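Local coordinates for uncharacterized protein (Acinetobacter baumannii, PDB 5D66) that is of unknown function but folds as an ankyrin repeat domain, a scaffold that in other proteins commonly mediates protein-protein binding, at residues A51-I56 with L85-M90; G102-I107 with V128-N133; T137-A142 with Q154-L159; T175-A180 with L191-G196. One frame throughout, in Å; residues are numbered along the deposited sequence.

Contact 1 of 4, residues A51-I56 with L85-M90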
loop_
_atom_site.group_PDB
_atom_site.type_symbol
_atom_site.label_atom_id
_atom_site.label_comp_id
_atom_site.label_asym_id
_atom_site.label_seq_id
_atom_site.Cartn_x
_atom_site.Cartn_y
_atom_site.Cartn_z
ATOM N N ALA A 51 6.728 -7.919 -16.009
ATOM C CA ALA A 51 5.370 -8.126 -16.518
ATOM C C ALA A 51 4.441 -6.999 -16.123
ATOM O O ALA A 51 3.673 -6.498 -16.915
ATOM C CB ALA A 51 4.796 -9.442 -15.996
ATOM N N ALA A 52 4.569 -6.564 -14.872
ATOM C CA ALA A 52 3.739 -5.443 -14.396
ATOM C C ALA A 52 4.033 -4.181 -15.225
ATOM O O ALA A 52 3.084 -3.490 -15.640
ATOM C CB ALA A 52 3.958 -5.186 -12.925
ATOM N N HIS A 53 5.303 -3.896 -15.501
ATOM C CA HIS A 53 5.627 -2.727 -16.307
ATOM C C HIS A 53 4.978 -2.802 -17.682
ATOM O O HIS A 53 4.409 -1.827 -18.159
ATOM C CB HIS A 53 7.133 -2.598 -16.450
ATOM C CG HIS A 53 7.566 -1.434 -17.272
ATOM N ND1 HIS A 53 8.055 -1.520 -18.559
ATOM C CD2 HIS A 53 7.525 -0.126 -16.975
ATOM C CE1 HIS A 53 8.380 -0.315 -18.990
ATOM N NE2 HIS A 53 8.057 0.546 -18.044
HETATM N N MSE A 54 5.085 -3.947 -18.336
HETATM C CA MSE A 54 4.537 -4.093 -19.680
HETATM C C MSE A 54 3.027 -3.912 -19.663
HETATM O O MSE A 54 2.458 -3.248 -20.523
HETATM C CB MSE A 54 4.946 -5.432 -20.252
HETATM C CG MSE A 54 4.486 -5.637 -21.668
HETATM SE SE MSE A 54 5.158 -7.263 -22.461
HETATM C CE MSE A 54 6.806 -6.503 -23.036
ATOM N N LEU A 55 2.374 -4.492 -18.679
ATOM C CA LEU A 55 0.893 -4.409 -18.590
ATOM C C LEU A 55 0.411 -2.988 -18.291
ATOM O O LEU A 55 -0.530 -2.501 -18.882
ATOM C CB LEU A 55 0.363 -5.410 -17.565
ATOM C CG LEU A 55 0.545 -6.894 -17.970
ATOM C CD1 LEU A 55 0.355 -7.777 -16.734
ATOM C CD2 LEU A 55 -0.374 -7.303 -19.112
ATOM N N ILE A 56 1.117 -2.339 -17.361
ATOM C CA ILE A 56 0.832 -0.938 -17.030
ATOM C C ILE A 56 1.080 -0.020 -18.223
ATOM O O ILE A 56 0.209 0.831 -18.487
ATOM C CB ILE A 56 1.606 -0.481 -15.775
ATOM C CG1 ILE A 56 1.083 -1.207 -14.556
ATOM C CG2 ILE A 56 1.500 1.001 -15.563
ATOM C CD1 ILE A 56 1.949 -1.096 -13.316
ATOM N N LEU A 85 4.939 -0.352 -7.158
ATOM C CA LEU A 85 4.188 0.768 -6.605
ATOM C C LEU A 85 4.487 2.086 -7.350
ATOM O O LEU A 85 3.556 2.832 -7.688
ATOM C CB LEU A 85 4.490 0.925 -5.123
ATOM C CG LEU A 85 3.836 2.103 -4.461
ATOM C CD1 LEU A 85 2.294 1.922 -4.447
ATOM C CD2 LEU A 85 4.332 2.333 -3.078
ATOM N N ARG A 86 5.774 2.371 -7.584
ATOM C CA ARG A 86 6.146 3.597 -8.278
ATOM C C ARG A 86 5.501 3.644 -9.672
ATOM O O ARG A 86 5.069 4.702 -10.099
ATOM C CB ARG A 86 7.613 3.773 -8.321
ATOM C CG ARG A 86 8.220 4.055 -7.000
ATOM C CD ARG A 86 9.706 4.400 -7.175
ATOM N NE ARG A 86 10.540 4.190 -5.986
ATOM C CZ ARG A 86 10.516 4.940 -4.877
ATOM N NH1 ARG A 86 9.703 5.993 -4.751
ATOM N NH2 ARG A 86 11.342 4.657 -3.871
HETATM N N MSE A 87 5.458 2.514 -10.356
HETATM C CA MSE A 87 4.781 2.461 -11.651
HETATM C C MSE A 87 3.322 2.834 -11.513
HETATM O O MSE A 87 2.753 3.611 -12.327
HETATM C CB MSE A 87 4.887 1.097 -12.303
HETATM C CG MSE A 87 6.221 0.557 -12.530
HETATM SE SE MSE A 87 6.072 -1.321 -13.080
HETATM C CE MSE A 87 7.884 -1.786 -12.641
ATOM N N THR A 88 2.650 2.273 -10.516
ATOM C CA THR A 88 1.239 2.596 -10.324
ATOM C C THR A 88 1.001 4.084 -10.033
ATOM O O THR A 88 -0.004 4.655 -10.475
ATOM C CB THR A 88 0.531 1.678 -9.302
ATOM O OG1 THR A 88 0.862 2.012 -7.965
ATOM C CG2 THR A 88 0.732 0.226 -9.533
ATOM N N LEU A 89 1.902 4.672 -9.245
ATOM C CA LEU A 89 1.788 6.073 -8.910
ATOM C C LEU A 89 1.923 7.024 -10.102
ATOM O O LEU A 89 1.409 8.104 -10.094
ATOM C CB LEU A 89 2.767 6.439 -7.779
ATOM C CG LEU A 89 2.518 5.781 -6.432
ATOM C CD1 LEU A 89 3.689 6.041 -5.489
ATOM C CD2 LEU A 89 1.284 6.322 -5.819
HETATM N N MSE A 90 2.612 6.551 -11.135
HETATM C CA MSE A 90 2.811 7.284 -12.392
HETATM C C MSE A 90 1.672 7.002 -13.394
HETATM O O MSE A 90 1.626 7.671 -14.438
HETATM C CB MSE A 90 4.157 6.891 -13.009
HETATM C CG MSE A 90 5.335 7.494 -12.301
HETATM SE SE MSE A 90 5.333 9.437 -12.252
HETATM C CE MSE A 90 4.938 9.866 -14.010
#

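Contact 2 of 4, residues G102-I107 with V128-N133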
loop_
_atom_site.group_PDB
_atom_site.type_symbol
_atom_site.label_atom_id
_atom_site.label_comp_id
_atom_site.label_asym_id
_atom_site.label_seq_id
_atom_site.Cartn_x
_atom_site.Cartn_y
_atom_site.Cartn_z
ATOM N N GLY A 102 -10.542 -1.074 4.735
ATOM C CA GLY A 102 -10.830 0.316 4.686
ATOM C C GLY A 102 -9.647 1.225 4.823
ATOM O O GLY A 102 -9.808 2.401 5.090
ATOM N N GLY A 103 -8.466 0.693 4.572
ATOM C CA GLY A 103 -7.253 1.454 4.647
ATOM C C GLY A 103 -6.708 1.884 3.302
ATOM O O GLY A 103 -6.938 1.280 2.300
ATOM N N THR A 104 -6.013 3.022 3.283
ATOM C CA THR A 104 -5.201 3.378 2.162
ATOM C C THR A 104 -3.997 2.444 2.033
ATOM O O THR A 104 -3.749 1.637 2.916
ATOM C CB THR A 104 -4.669 4.795 2.360
ATOM O OG1 THR A 104 -3.809 4.735 3.505
ATOM C CG2 THR A 104 -5.716 5.844 2.531
ATOM N N ALA A 105 -3.229 2.590 0.959
ATOM C CA ALA A 105 -1.993 1.814 0.815
ATOM C C ALA A 105 -0.970 2.149 1.907
ATOM O O ALA A 105 -0.092 1.358 2.214
ATOM C CB ALA A 105 -1.393 2.016 -0.577
ATOM N N LEU A 106 -1.044 3.376 2.429
ATOM C CA LEU A 106 -0.108 3.824 3.435
ATOM C C LEU A 106 -0.223 3.099 4.739
ATOM O O LEU A 106 0.786 2.890 5.430
ATOM C CB LEU A 106 -0.270 5.336 3.651
ATOM C CG LEU A 106 0.538 6.005 4.681
ATOM C CD1 LEU A 106 2.077 5.812 4.390
ATOM C CD2 LEU A 106 0.236 7.464 4.777
ATOM N N ILE A 107 -1.423 2.760 5.154
ATOM C CA ILE A 107 -1.639 2.170 6.487
ATOM C C ILE A 107 -0.909 0.810 6.604
ATOM O O ILE A 107 -0.117 0.633 7.555
ATOM C CB ILE A 107 -3.110 2.132 6.886
ATOM C CG1 ILE A 107 -3.650 3.570 6.975
ATOM C CG2 ILE A 107 -3.218 1.432 8.250
ATOM C CD1 ILE A 107 -5.086 3.664 7.317
ATOM N N VAL A 128 -2.477 11.128 5.191
ATOM C CA VAL A 128 -1.906 10.573 6.399
ATOM C C VAL A 128 -2.933 10.429 7.516
ATOM O O VAL A 128 -2.724 9.651 8.462
ATOM C CB VAL A 128 -0.689 11.378 6.882
ATOM C CG1 VAL A 128 0.458 11.258 5.905
ATOM C CG2 VAL A 128 -1.028 12.801 7.189
ATOM N N ASN A 129 -4.015 11.202 7.486
ATOM C CA ASN A 129 -5.026 11.178 8.531
ATOM C C ASN A 129 -6.212 10.197 8.287
ATOM O O ASN A 129 -7.158 10.178 9.041
ATOM C CB ASN A 129 -5.550 12.582 8.815
ATOM C CG ASN A 129 -4.517 13.428 9.522
ATOM O OD1 ASN A 129 -3.720 12.939 10.329
ATOM N ND2 ASN A 129 -4.521 14.721 9.248
ATOM N N HIS A 130 -6.104 9.397 7.224
ATOM C CA HIS A 130 -7.160 8.439 6.949
ATOM C C HIS A 130 -7.262 7.379 8.043
ATOM O O HIS A 130 -6.271 6.869 8.536
ATOM C CB HIS A 130 -6.857 7.710 5.634
ATOM C CG HIS A 130 -7.916 6.807 5.133
ATOM N ND1 HIS A 130 -8.823 7.153 4.164
ATOM C CD2 HIS A 130 -8.138 5.525 5.437
ATOM C CE1 HIS A 130 -9.627 6.110 3.981
ATOM N NE2 HIS A 130 -9.278 5.141 4.793
ATOM N N VAL A 131 -8.491 7.063 8.417
ATOM C CA VAL A 131 -8.803 6.074 9.442
ATOM C C VAL A 131 -9.485 4.845 8.816
ATOM O O VAL A 131 -10.469 4.947 8.101
ATOM C CB VAL A 131 -9.793 6.651 10.512
ATOM C CG1 VAL A 131 -10.008 5.654 11.626
ATOM C CG2 VAL A 131 -9.289 7.952 11.087
ATOM N N ASN A 132 -8.888 3.681 9.053
ATOM C CA ASN A 132 -9.444 2.425 8.479
ATOM C C ASN A 132 -10.582 1.863 9.342
ATOM O O ASN A 132 -11.015 2.475 10.346
ATOM C CB ASN A 132 -8.327 1.417 8.191
ATOM C CG ASN A 132 -7.740 0.788 9.431
ATOM O OD1 ASN A 132 -8.275 0.905 10.537
ATOM N ND2 ASN A 132 -6.598 0.136 9.242
ATOM N N ASN A 133 -11.105 0.698 8.965
ATOM C CA ASN A 133 -12.293 0.148 9.653
ATOM C C ASN A 133 -11.956 -0.604 10.906
ATOM O O ASN A 133 -12.867 -1.058 11.589
ATOM C CB ASN A 133 -13.182 -0.653 8.673
ATOM C CG ASN A 133 -12.642 -2.021 8.291
ATOM O OD1 ASN A 133 -11.867 -2.648 9.019
ATOM N ND2 ASN A 133 -13.092 -2.498 7.122
HETATM O O HOH W 1 -12.391 3.683 5.925
#

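Contact 3 of 4, residues T137-A142 with Q154-L159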
loop_
_atom_site.group_PDB
_atom_site.type_symbol
_atom_site.label_atom_id
_atom_site.label_comp_id
_atom_site.label_asym_id
_atom_site.label_seq_id
_atom_site.Cartn_x
_atom_site.Cartn_y
_atom_site.Cartn_z
ATOM N N THR A 137 -5.277 4.791 12.172
ATOM C CA THR A 137 -4.520 5.542 11.196
ATOM C C THR A 137 -3.175 4.823 10.944
ATOM O O THR A 137 -2.781 3.907 11.710
ATOM C CB THR A 137 -4.248 6.939 11.740
ATOM O OG1 THR A 137 -3.541 6.719 12.980
ATOM C CG2 THR A 137 -5.439 7.770 11.972
ATOM N N ALA A 138 -2.409 5.306 9.995
ATOM C CA ALA A 138 -1.047 4.837 9.796
ATOM C C ALA A 138 -0.217 5.012 11.089
ATOM O O ALA A 138 0.518 4.133 11.423
ATOM C CB ALA A 138 -0.424 5.545 8.628
ATOM N N LEU A 139 -0.338 6.186 11.717
ATOM C CA LEU A 139 0.362 6.466 12.945
ATOM C C LEU A 139 0.012 5.438 14.038
ATOM O O LEU A 139 0.913 4.890 14.701
ATOM C CB LEU A 139 0.082 7.886 13.407
ATOM C CG LEU A 139 0.777 8.359 14.679
ATOM C CD1 LEU A 139 2.258 8.330 14.571
ATOM C CD2 LEU A 139 0.292 9.736 15.028
ATOM N N LEU A 140 -1.258 5.206 14.253
ATOM C CA LEU A 140 -1.683 4.248 15.273
ATOM C C LEU A 140 -1.143 2.877 14.974
ATOM O O LEU A 140 -0.638 2.185 15.879
ATOM C CB LEU A 140 -3.183 4.251 15.456
ATOM C CG LEU A 140 -3.738 5.451 16.200
ATOM C CD1 LEU A 140 -5.217 5.636 15.960
ATOM C CD2 LEU A 140 -3.508 5.316 17.697
ATOM N N GLU A 141 -1.276 2.407 13.735
ATOM C CA GLU A 141 -0.729 1.070 13.429
ATOM C C GLU A 141 0.772 0.992 13.601
ATOM O O GLU A 141 1.268 -0.033 14.066
ATOM C CB GLU A 141 -1.143 0.613 12.036
ATOM C CG GLU A 141 -2.641 0.363 11.916
ATOM C CD GLU A 141 -3.048 -0.718 10.912
ATOM O OE1 GLU A 141 -2.224 -1.434 10.444
ATOM O OE2 GLU A 141 -4.248 -0.854 10.638
ATOM N N ALA A 142 1.504 2.021 13.206
ATOM C CA ALA A 142 2.946 1.962 13.375
ATOM C C ALA A 142 3.345 1.800 14.840
ATOM O O ALA A 142 4.332 1.129 15.161
ATOM C CB ALA A 142 3.568 3.209 12.812
ATOM N N GLN A 154 11.290 5.579 12.593
ATOM C CA GLN A 154 11.517 6.352 11.354
ATOM C C GLN A 154 10.151 6.656 10.710
ATOM O O GLN A 154 9.916 7.790 10.270
ATOM C CB GLN A 154 12.426 5.580 10.405
ATOM C CG GLN A 154 13.812 5.493 10.964
ATOM C CD GLN A 154 14.675 4.409 10.335
ATOM O OE1 GLN A 154 14.277 3.784 9.353
ATOM N NE2 GLN A 154 15.873 4.235 10.859
ATOM N N ILE A 155 9.244 5.686 10.709
ATOM C CA ILE A 155 7.907 5.865 10.114
ATOM C C ILE A 155 7.096 6.853 10.927
ATOM O O ILE A 155 6.405 7.717 10.361
ATOM C CB ILE A 155 7.231 4.510 9.976
ATOM C CG1 ILE A 155 7.844 3.760 8.782
ATOM C CG2 ILE A 155 5.721 4.625 9.844
ATOM C CD1 ILE A 155 7.640 2.307 8.760
ATOM N N VAL A 156 7.099 6.730 12.267
ATOM C CA VAL A 156 6.466 7.760 13.110
ATOM C C VAL A 156 6.978 9.158 12.764
ATOM O O VAL A 156 6.209 10.113 12.609
ATOM C CB VAL A 156 6.568 7.407 14.573
ATOM C CG1 VAL A 156 6.165 8.583 15.469
ATOM C CG2 VAL A 156 5.731 6.170 14.901
ATOM N N ALA A 157 8.317 9.288 12.718
ATOM C CA ALA A 157 8.892 10.578 12.421
ATOM C C ALA A 157 8.434 11.120 11.078
ATOM O O ALA A 157 8.156 12.306 10.934
ATOM C CB ALA A 157 10.378 10.544 12.562
ATOM N N LEU A 158 8.413 10.251 10.068
ATOM C CA LEU A 158 7.976 10.665 8.713
ATOM C C LEU A 158 6.553 11.133 8.730
ATOM O O LEU A 158 6.208 12.173 8.150
ATOM C CB LEU A 158 8.077 9.500 7.705
ATOM C CG LEU A 158 9.483 9.087 7.275
ATOM C CD1 LEU A 158 9.380 7.858 6.358
ATOM C CD2 LEU A 158 10.186 10.167 6.570
ATOM N N LEU A 159 5.691 10.385 9.365
ATOM C CA LEU A 159 4.232 10.726 9.414
ATOM C C LEU A 159 4.020 12.068 10.091
ATOM O O LEU A 159 3.265 12.906 9.656
ATOM C CB LEU A 159 3.419 9.647 10.105
ATOM C CG LEU A 159 3.317 8.340 9.264
ATOM C CD1 LEU A 159 2.845 7.202 10.203
ATOM C CD2 LEU A 159 2.333 8.458 8.118
#

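Contact 4 of 4, residues T175-A180 with L191-G196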
loop_
_atom_site.group_PDB
_atom_site.type_symbol
_atom_site.label_atom_id
_atom_site.label_comp_id
_atom_site.label_asym_id
_atom_site.label_seq_id
_atom_site.Cartn_x
_atom_site.Cartn_y
_atom_site.Cartn_z
ATOM N N THR A 175 -5.124 7.544 22.690
ATOM C CA THR A 175 -4.364 8.376 21.791
ATOM C C THR A 175 -3.037 7.715 21.383
ATOM O O THR A 175 -2.511 6.823 22.101
ATOM C CB THR A 175 -4.074 9.701 22.483
ATOM O OG1 THR A 175 -3.227 9.460 23.588
ATOM C CG2 THR A 175 -5.363 10.476 22.850
ATOM N N PRO A 176 -2.426 8.191 20.296
ATOM C CA PRO A 176 -1.057 7.745 19.997
ATOM C C PRO A 176 -0.105 7.891 21.193
ATOM O O PRO A 176 0.671 6.974 21.442
ATOM C CB PRO A 176 -0.715 8.677 18.822
ATOM C CG PRO A 176 -2.023 8.875 18.124
ATOM C CD PRO A 176 -2.987 9.042 19.232
ATOM N N LEU A 177 -0.163 9.023 21.900
ATOM C CA LEU A 177 0.713 9.239 23.045
ATOM C C LEU A 177 0.499 8.179 24.111
ATOM O O LEU A 177 1.472 7.625 24.650
ATOM C CB LEU A 177 0.474 10.623 23.585
ATOM C CG LEU A 177 1.346 11.023 24.786
ATOM C CD1 LEU A 177 2.796 10.972 24.440
ATOM C CD2 LEU A 177 0.937 12.396 25.276
ATOM N N GLN A 178 -0.746 7.904 24.456
ATOM C CA GLN A 178 -1.008 6.882 25.452
ATOM C C GLN A 178 -0.545 5.506 25.004
ATOM O O GLN A 178 0.035 4.760 25.781
ATOM C CB GLN A 178 -2.471 6.900 25.867
ATOM C CG GLN A 178 -2.733 5.997 27.081
ATOM C CD GLN A 178 -1.857 6.365 28.325
ATOM O OE1 GLN A 178 -1.910 7.495 28.822
ATOM N NE2 GLN A 178 -0.968 5.438 28.737
ATOM N N HIS A 179 -0.794 5.174 23.742
ATOM C CA HIS A 179 -0.301 3.928 23.203
ATOM C C HIS A 179 1.201 3.785 23.330
ATOM O O HIS A 179 1.720 2.704 23.668
ATOM C CB HIS A 179 -0.759 3.707 21.769
ATOM C CG HIS A 179 -2.162 3.209 21.643
ATOM N ND1 HIS A 179 -2.555 2.001 22.169
ATOM C CD2 HIS A 179 -3.232 3.715 21.021
ATOM C CE1 HIS A 179 -3.801 1.755 21.856
ATOM N NE2 HIS A 179 -4.244 2.796 21.191
ATOM N N ALA A 180 1.929 4.841 23.021
ATOM C CA ALA A 180 3.387 4.822 23.140
ATOM C C ALA A 180 3.815 4.666 24.602
ATOM O O ALA A 180 4.747 3.900 24.929
ATOM C CB ALA A 180 3.952 6.070 22.540
ATOM N N LEU A 191 8.945 11.966 20.031
ATOM C CA LEU A 191 8.515 12.459 18.738
ATOM C C LEU A 191 7.098 12.967 18.726
ATOM O O LEU A 191 6.811 14.028 18.167
ATOM C CB LEU A 191 8.638 11.328 17.691
ATOM C CG LEU A 191 10.051 10.914 17.346
ATOM C CD1 LEU A 191 10.089 9.573 16.610
ATOM C CD2 LEU A 191 10.753 11.974 16.493
ATOM N N LEU A 192 6.188 12.239 19.384
ATOM C CA LEU A 192 4.789 12.630 19.496
ATOM C C LEU A 192 4.633 13.947 20.264
ATOM O O LEU A 192 3.878 14.847 19.880
ATOM C CB LEU A 192 3.992 11.541 20.159
ATOM C CG LEU A 192 3.691 10.343 19.260
ATOM C CD1 LEU A 192 3.178 9.180 20.070
ATOM C CD2 LEU A 192 2.685 10.677 18.210
ATOM N N LEU A 193 5.306 14.052 21.414
ATOM C CA LEU A 193 5.191 15.258 22.262
ATOM C C LEU A 193 5.647 16.510 21.510
ATOM O O LEU A 193 4.966 17.516 21.567
ATOM C CB LEU A 193 5.973 15.096 23.552
ATOM C CG LEU A 193 5.317 14.136 24.560
ATOM C CD1 LEU A 193 6.351 13.771 25.612
ATOM C CD2 LEU A 193 4.038 14.663 25.151
ATOM N N VAL A 194 6.743 16.441 20.770
ATOM C CA VAL A 194 7.172 17.640 20.078
ATOM C C VAL A 194 6.202 17.992 18.910
ATOM O O VAL A 194 6.114 19.140 18.548
ATOM C CB VAL A 194 8.707 17.596 19.695
ATOM C CG1 VAL A 194 9.622 17.276 20.918
ATOM C CG2 VAL A 194 8.960 16.571 18.632
ATOM N N ALA A 195 5.451 17.020 18.394
ATOM C CA ALA A 195 4.426 17.248 17.394
ATOM C C ALA A 195 3.108 17.769 17.976
ATOM O O ALA A 195 2.154 17.975 17.210
ATOM C CB ALA A 195 4.177 15.926 16.650
ATOM N N GLY A 196 3.042 17.953 19.289
ATOM C CA GLY A 196 1.811 18.450 19.931
ATOM C C GLY A 196 0.877 17.413 20.482
ATOM O O GLY A 196 -0.272 17.730 20.743
#

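Contact 1 of 4, residues A51-I56 with L85-M90
Thr88, whose methyl CG2 faces Ile56 CD1 across the contact, turns its hydroxyl back into its own helix, where OG1 donates to Leu85 O at 2.8 Å. The same carbonyl oxygen takes the regular helical bond from Leu89 N, so two donors grip it. The OG1 bond holds the threonine at chi1 76°, which leaves CG2 beside the backbone N, within touch of Ile56 CD1. Across the gap no hydrogen bond forms, and Met87, present as selenomethionine, does most of the bridging. Its chain runs extended beyond CG and lays SE against the backbone of His53, 3.5 Å from His53 CA, while CE reaches His53 CB. The selenium also lies near the plane of the imidazole, at the ring's edge, 5.3 Å from the centroid of the His53 ring.

Side-by-side packing of nearly parallel helices in this way is what builds the helical layers of an ankyrin stack; here the segment axes diverge by 9° and approach to 10.3 Å. Nearer the threonine, Ile56 crosses the Met87 side chain at about a right angle, its CD1 3.8 Å from Met87 CB. Ala52 CB adds a looser touch on the selenium. On its far side, helix 49-57 is backed by helix 16-23, and helix 82-90 by helix 115-124.

Contact 2 of 4, residues G102-I107 with V128-N133
His130 donates from NE2 to Gly102 O over 2.8 Å, with an N-H...O angle of 152° and the oxygen lying close to the imidazole plane. Gly102 O is gripped further by a CA-H...O contact from Asn132 CA at 3.4 Å and by a water, which donates to Gly102 O and to Val131 O and so ties the two loops together a second time. The ring reaches the glycine because its CG stands opposite the backbone N (chi1 -173°), which swings the imidazole across to the other segment.

One face of that ring receives Thr104 CG2 in a CH-pi contact, 3.8 Å from the centroid of the His130 ring and offset toward its rim. The other branch of the threonine, OG1, accepts a weak capping bond from Leu106 N in the turn that leads into helix 106-111. Residues 102-106 follow the Gly-x-Thr-x-Leu pattern with which ankyrin repeats pass from loop into first helix, and the contact lays this turn against the next loop along the stack.

Van der Waals packing makes up the rest. Ile107 CD1 lies 3.6 Å from His130 O and near the plane of the imidazole at its edge, while the apolar pair Leu106 CD2 and Val128 CG1 meets at 4.0 Å. Ile107 CG2 packs on the amide nitrogen of Asn132, whose polar end is held by others: ND2 donates to Glu141 OE2, and OD1 accepts from Leu134 N and Trp136 N. Thr104 N is buried here with no partner in the model.

Contact 3 of 4, residues T137-A142 with Q154-L159
Leu139 carries its CG opposite the backbone N (chi1 -178°), and the second torsion then brings CD1 against Val156, although the CB leaves the helix at a slant to the partner. Leu159 points at the other helix from CB onward; its CG sits beside the backbone N, and its methyls divide between the backbone of Leu139 and the side chain of Ala138. CD1 rests on the backbone, 3.7 Å from Leu139 N, while CD2 lies 4.0 Å from Ala138 CB. Both methyls of Val156 face the end of Leu139: CG1 and CG2 lie almost equally far from Leu139 CD1, the nearer at 4.0 Å, with the two side chains meeting at a slant.

Antiparallel packing of consecutive helices, as in ankyrin repeats, gives an angle of 163° between the segment axes and a spacing of 9.7 Å. The first helix offers Ala138 and Ala142 to the larger side chains of the second. Ala142 CB touches Ile155 CG2 at 3.9 Å and stands slightly farther from Val156 CG2. No hydrogen bond crosses the interface; all six touching residues are buried. The start of helix 138-144 is fixed by Thr137 at its N-cap, where OG1 accepts from Leu140 N at 3.0 Å in a nearly straight bond of 168°. Helix 106-111 lies against Ala138 and Ile155, with Ala110 touching both.

Contact 4 of 4, residues T175-A180 with L191-G196
Leu177 and Leu193 cross at about a right angle, and their ends make the outer part of the contact: Leu177 CD2 lies 3.8 Å from Leu193 CD2, while Leu177 CD1 is nearly as close to both CG and CD2 of Leu193. Neither CB is aimed directly at the other helix. Leu177 gets there because its CG stands opposite the backbone N (chi1 -179°), which brings its methyls nearer Leu193 than the direction of its CB suggests, whereas Leu193 extends its branch from beside the backbone N.

Leu192, in contrast, points head-on and plugs into the first turn of helix 176-183. Its CD1 lies over the backbone, 3.6 Å from Pro176 O, and reaches Ala180 CB at 4.0 Å, one turn further on. The other methyl, CD2, sits against Pro176 CB at the same distance. Leu192 thus spans the proline and the alanine, both buried, with one methyl shared between them.

Local bonds cap the start of the first helix and the end of the second. Thr175 is the N-cap of helix 176-183, its OG1 accepting from Gln178 N at 3.1 Å, and Gly196, with positive phi, closes helix 186-194 in a Schellman motif that includes Gly196 N bonded to Leu193 O at 3.0 Å.

The pair forms the last helical hairpin of the ankyrin stack. On its inner side helix 138-144 packs against Pro176 and His179 through Leu140, and Leu160 of helix 150-162 covers Leu191, Leu192 and Ala195.

Overall arrangement
From the N terminus, the four contacts follow one another in series, and none nests in or crosses another. Contact 1 closes a loop of 28 intervening residues and joins helices 49-57 and 82-90. Contact 2 spans 20 residues, including helix 115-124, and ties one loop-to-helix turn to the next loop. Contacts 3 and 4 are short hairpin closures, with 11 and 10 residues between their segments. Contact 1 lies on the other side of the chain's centre from the rest, about 36 Å from contact 4 between centres. Contacts 2, 3 and 4 form a continuous run: segment 137-142 touches both contact 2 and segment 175-180, carrying the packing along the ankyrin stack toward the C terminus.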